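Local coordinates for heme oxygenase (mycobilin-producing) (Mycobacterium tuberculosis, PDB 6PLE), which degrades heme oxidatively to mycobilins, with release of free iron, using electrons from a suitable donor, at residues V3-A8 with V53-E58. The protein carries 1 engineered substitution. Sequence-based numbering, arbitrary orientation.
Sequences VVKINA and VVTHWE. With BLA (biliverdine IX alpha), chain C.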
loop_
_atom_site.group_PDB
_atom_site.type_symbol
_atom_site.label_atom_id
_atom_site.label_comp_id
_atom_site.label_asym_id
_atom_site.label_seq_id
_atom_site.Cartn_x
_atom_site.Cartn_y
_atom_site.Cartn_z
ATOM N N VAL A 3 6.341 1.549 22.441
ATOM C CA VAL A 3 6.528 2.384 21.272
ATOM C C VAL A 3 5.179 2.957 20.904
ATOM O O VAL A 3 4.140 2.507 21.388
ATOM C CB VAL A 3 7.149 1.593 20.112
ATOM C CG1 VAL A 3 8.328 0.799 20.640
ATOM C CG2 VAL A 3 6.130 0.631 19.533
ATOM N N VAL A 4 5.193 3.976 20.054
ATOM C CA VAL A 4 3.962 4.580 19.555
ATOM C C VAL A 4 4.120 4.775 18.065
ATOM O O VAL A 4 5.156 5.269 17.615
ATOM C CB VAL A 4 3.638 5.923 20.240
ATOM C CG1 VAL A 4 2.631 6.694 19.425
ATOM C CG2 VAL A 4 3.096 5.687 21.606
ATOM N N LYS A 5 3.111 4.372 17.309
ATOM C CA LYS A 5 3.039 4.572 15.873
ATOM C C LYS A 5 1.911 5.544 15.616
ATOM O O LYS A 5 0.765 5.253 15.958
ATOM C CB LYS A 5 2.731 3.264 15.137
ATOM C CG LYS A 5 3.905 2.449 14.627
ATOM C CD LYS A 5 4.933 2.170 15.685
ATOM C CE LYS A 5 6.012 1.292 15.107
ATOM N NZ LYS A 5 7.400 1.688 15.476
ATOM N N ILE A 6 2.205 6.661 14.958
ATOM C CA ILE A 6 1.173 7.614 14.590
ATOM C C ILE A 6 1.017 7.588 13.086
ATOM O O ILE A 6 2.016 7.599 12.356
ATOM C CB ILE A 6 1.497 9.023 15.097
ATOM C CG1 ILE A 6 1.448 9.010 16.633
ATOM C CG2 ILE A 6 0.523 10.013 14.481
ATOM C CD1 ILE A 6 1.446 10.389 17.248
ATOM N N ASN A 7 -0.232 7.535 12.624
ATOM C CA ASN A 7 -0.549 7.476 11.200
ATOM C C ASN A 7 -1.362 8.715 10.844
ATOM O O ASN A 7 -2.528 8.840 11.228
ATOM C CB ASN A 7 -1.291 6.175 10.854
ATOM C CG ASN A 7 -1.791 6.134 9.411
ATOM O OD1 ASN A 7 -1.487 7.008 8.588
ATOM N ND2 ASN A 7 -2.573 5.102 9.098
ATOM N N ALA A 8 -0.749 9.635 10.114
ATOM C CA ALA A 8 -1.465 10.829 9.680
ATOM C C ALA A 8 -2.215 10.498 8.396
ATOM O O ALA A 8 -1.623 10.423 7.322
ATOM C CB ALA A 8 -0.505 11.998 9.503
ATOM N N VAL A 53 -4.087 8.410 13.809
ATOM C CA VAL A 53 -4.256 7.126 14.468
ATOM C C VAL A 53 -3.074 6.965 15.390
ATOM O O VAL A 53 -1.953 6.747 14.923
ATOM C CB VAL A 53 -4.309 5.947 13.486
ATOM C CG1 VAL A 53 -4.839 4.704 14.218
ATOM C CG2 VAL A 53 -5.129 6.260 12.235
ATOM N N VAL A 54 -3.311 7.022 16.693
ATOM C CA VAL A 54 -2.255 6.851 17.684
ATOM C C VAL A 54 -2.391 5.459 18.276
ATOM O O VAL A 54 -3.435 5.129 18.845
ATOM C CB VAL A 54 -2.332 7.921 18.782
ATOM C CG1 VAL A 54 -1.143 7.834 19.655
ATOM C CG2 VAL A 54 -2.469 9.312 18.166
ATOM N N THR A 55 -1.349 4.641 18.126
ATOM C CA THR A 55 -1.331 3.252 18.582
ATOM C C THR A 55 -0.125 3.047 19.485
ATOM O O THR A 55 0.972 3.490 19.152
ATOM C CB THR A 55 -1.253 2.270 17.392
ATOM O OG1 THR A 55 0.093 2.210 16.895
ATOM C CG2 THR A 55 -2.142 2.716 16.257
ATOM N N HIS A 56 -0.314 2.386 20.625
ATOM C CA HIS A 56 0.806 2.009 21.483
ATOM C C HIS A 56 1.062 0.512 21.351
ATOM O O HIS A 56 0.165 -0.251 20.982
ATOM C CB HIS A 56 0.551 2.377 22.952
ATOM C CG HIS A 56 0.134 3.804 23.158
ATOM N ND1 HIS A 56 -1.026 4.331 22.621
ATOM C CD2 HIS A 56 0.722 4.812 23.845
ATOM C CE1 HIS A 56 -1.134 5.601 22.965
ATOM N NE2 HIS A 56 -0.083 5.920 23.702
ATOM N N TRP A 57 2.308 0.107 21.607
ATOM C CA TRP A 57 2.723 -1.281 21.483
ATOM C C TRP A 57 3.848 -1.545 22.467
ATOM O O TRP A 57 4.602 -0.638 22.824
ATOM C CB TRP A 57 3.195 -1.640 20.075
ATOM C CG TRP A 57 2.323 -1.171 18.980
ATOM C CD1 TRP A 57 2.243 0.099 18.481
ATOM C CD2 TRP A 57 1.419 -1.959 18.209
ATOM N NE1 TRP A 57 1.336 0.152 17.450
ATOM C CE2 TRP A 57 0.810 -1.098 17.265
ATOM C CE3 TRP A 57 1.050 -3.310 18.226
ATOM C CZ2 TRP A 57 -0.144 -1.542 16.364
ATOM C CZ3 TRP A 57 0.117 -3.749 17.309
ATOM C CH2 TRP A 57 -0.463 -2.878 16.388
ATOM N N GLU A 58 3.957 -2.805 22.896
ATOM C CA GLU A 58 4.993 -3.170 23.861
ATOM C C GLU A 58 6.380 -3.012 23.272
ATOM O O GLU A 58 7.346 -2.730 23.992
ATOM C CB GLU A 58 4.803 -4.612 24.311
ATOM C CG GLU A 58 3.459 -4.887 24.957
ATOM C CD GLU A 58 3.589 -5.399 26.378
ATOM O OE1 GLU A 58 2.940 -6.420 26.701
ATOM O OE2 GLU A 58 4.344 -4.782 27.163
HETATM C CHA BLA C . -8.164 2.681 7.861
HETATM N NA BLA C . -7.132 1.402 9.841
HETATM C C1A BLA C . -8.191 1.775 9.101
HETATM C C2A BLA C . -9.320 1.238 9.625
HETATM C C3A BLA C . -8.947 0.512 10.717
HETATM C C4A BLA C . -7.570 0.618 10.845
HETATM C CMA BLA C . -9.883 -0.259 11.640
HETATM C CAA BLA C . -10.690 1.500 8.993
HETATM C CBA BLA C . -11.038 0.415 7.959
HETATM C CGA BLA C . -10.762 0.889 6.528
HETATM O O1A BLA C . -11.243 1.954 6.060
HETATM O O2A BLA C . -10.044 0.183 5.788
HETATM C CHB BLA C . -6.599 0.019 11.899
HETATM N NB BLA C . -4.884 1.776 11.131
HETATM C C1B BLA C . -5.388 0.602 12.002
HETATM C C2B BLA C . -4.255 0.293 12.932
HETATM C C3B BLA C . -3.168 1.177 12.666
HETATM C C4B BLA C . -3.472 2.129 11.558
HETATM C CMB BLA C . -4.245 -0.803 14.014
HETATM O OB BLA C . -2.784 2.966 11.094
HETATM C CAB BLA C . -1.835 1.178 13.395
HETATM C CBB BLA C . -0.982 0.194 13.190
HETATM N NC BLA C . -3.293 0.905 8.502
HETATM C C1C BLA C . -2.157 0.219 9.291
HETATM C C2C BLA C . -0.879 0.821 8.811
HETATM C C3C BLA C . -1.148 1.805 7.812
HETATM C C4C BLA C . -2.615 1.909 7.555
HETATM C CMC BLA C . 0.504 0.424 9.333
HETATM O OC BLA C . -2.280 -0.624 10.113
HETATM C CAC BLA C . -0.149 2.677 7.039
HETATM C CBC BLA C . 0.654 3.513 7.645
HETATM C CHD BLA C . -3.154 2.762 6.692
HETATM N ND BLA C . -5.615 2.435 7.657
HETATM C C1D BLA C . -4.666 3.030 6.693
HETATM C C2D BLA C . -5.394 3.884 5.708
HETATM C C3D BLA C . -6.815 3.833 6.085
HETATM C C4D BLA C . -6.986 2.943 7.286
HETATM C CMD BLA C . -4.783 4.675 4.538
HETATM C CAD BLA C . -8.011 4.488 5.414
HETATM C CBD BLA C . -8.672 3.328 4.663
HETATM C CGD BLA C . -9.785 3.832 3.756
HETATM O O1D BLA C . -9.529 4.683 2.872
HETATM O O2D BLA C . -10.952 3.383 3.893
#
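Val3, Lys5 and Asn7 pair with Trp57, Thr55 and Val53 as three hydrogen-bonded pairs of an antiparallel sheet, the two strands running at 158° to each other. They are the inner strands of the four-stranded sheet of a dimeric alpha+beta barrel subunit, with 36-42 and 89-93 outside them. Each of the three pairs closes two backbone bonds, among them Val3 N to Trp57 O at 2.8 Å. Lys5 O takes a second, long bond: Thr55 OG1, at 3.3 Å, sits on a lone pair in the carbonyl plane, while Thr55 N comes in tilted from that plane. Thr55 OG1 lies between its own backbone N and carbonyl carbon, which sets it beside Lys5 CB. The lysine chain bends away to salt bridges with Asp60 and Glu91.

The side chains of Val4, Ile6, Val54 and His56 lie on the opposite face from Lys5 and Asn7. Val4 CG2 touches the imidazole obliquely, 3.4 Å from His56 CD2, and Val54 CG1 meets both Val4 CG1 and Ile6 CG1.

On the Asn7 face the sheet forms part of the biliverdin pocket. Val53 CG1 rests against C4B of the lactam ring that carries OB, Thr55 CG2 against vinyl carbon CAB, and the indole edge of Trp57 puts CZ2 3.7 Å from vinyl carbon CBB. With CG anti to the backbone N (chi1 173°), the Asn7 amide extends to the pigment, where ND2 donates a nearly straight bond (166°) to the lactam oxygen OB at 2.9 Å.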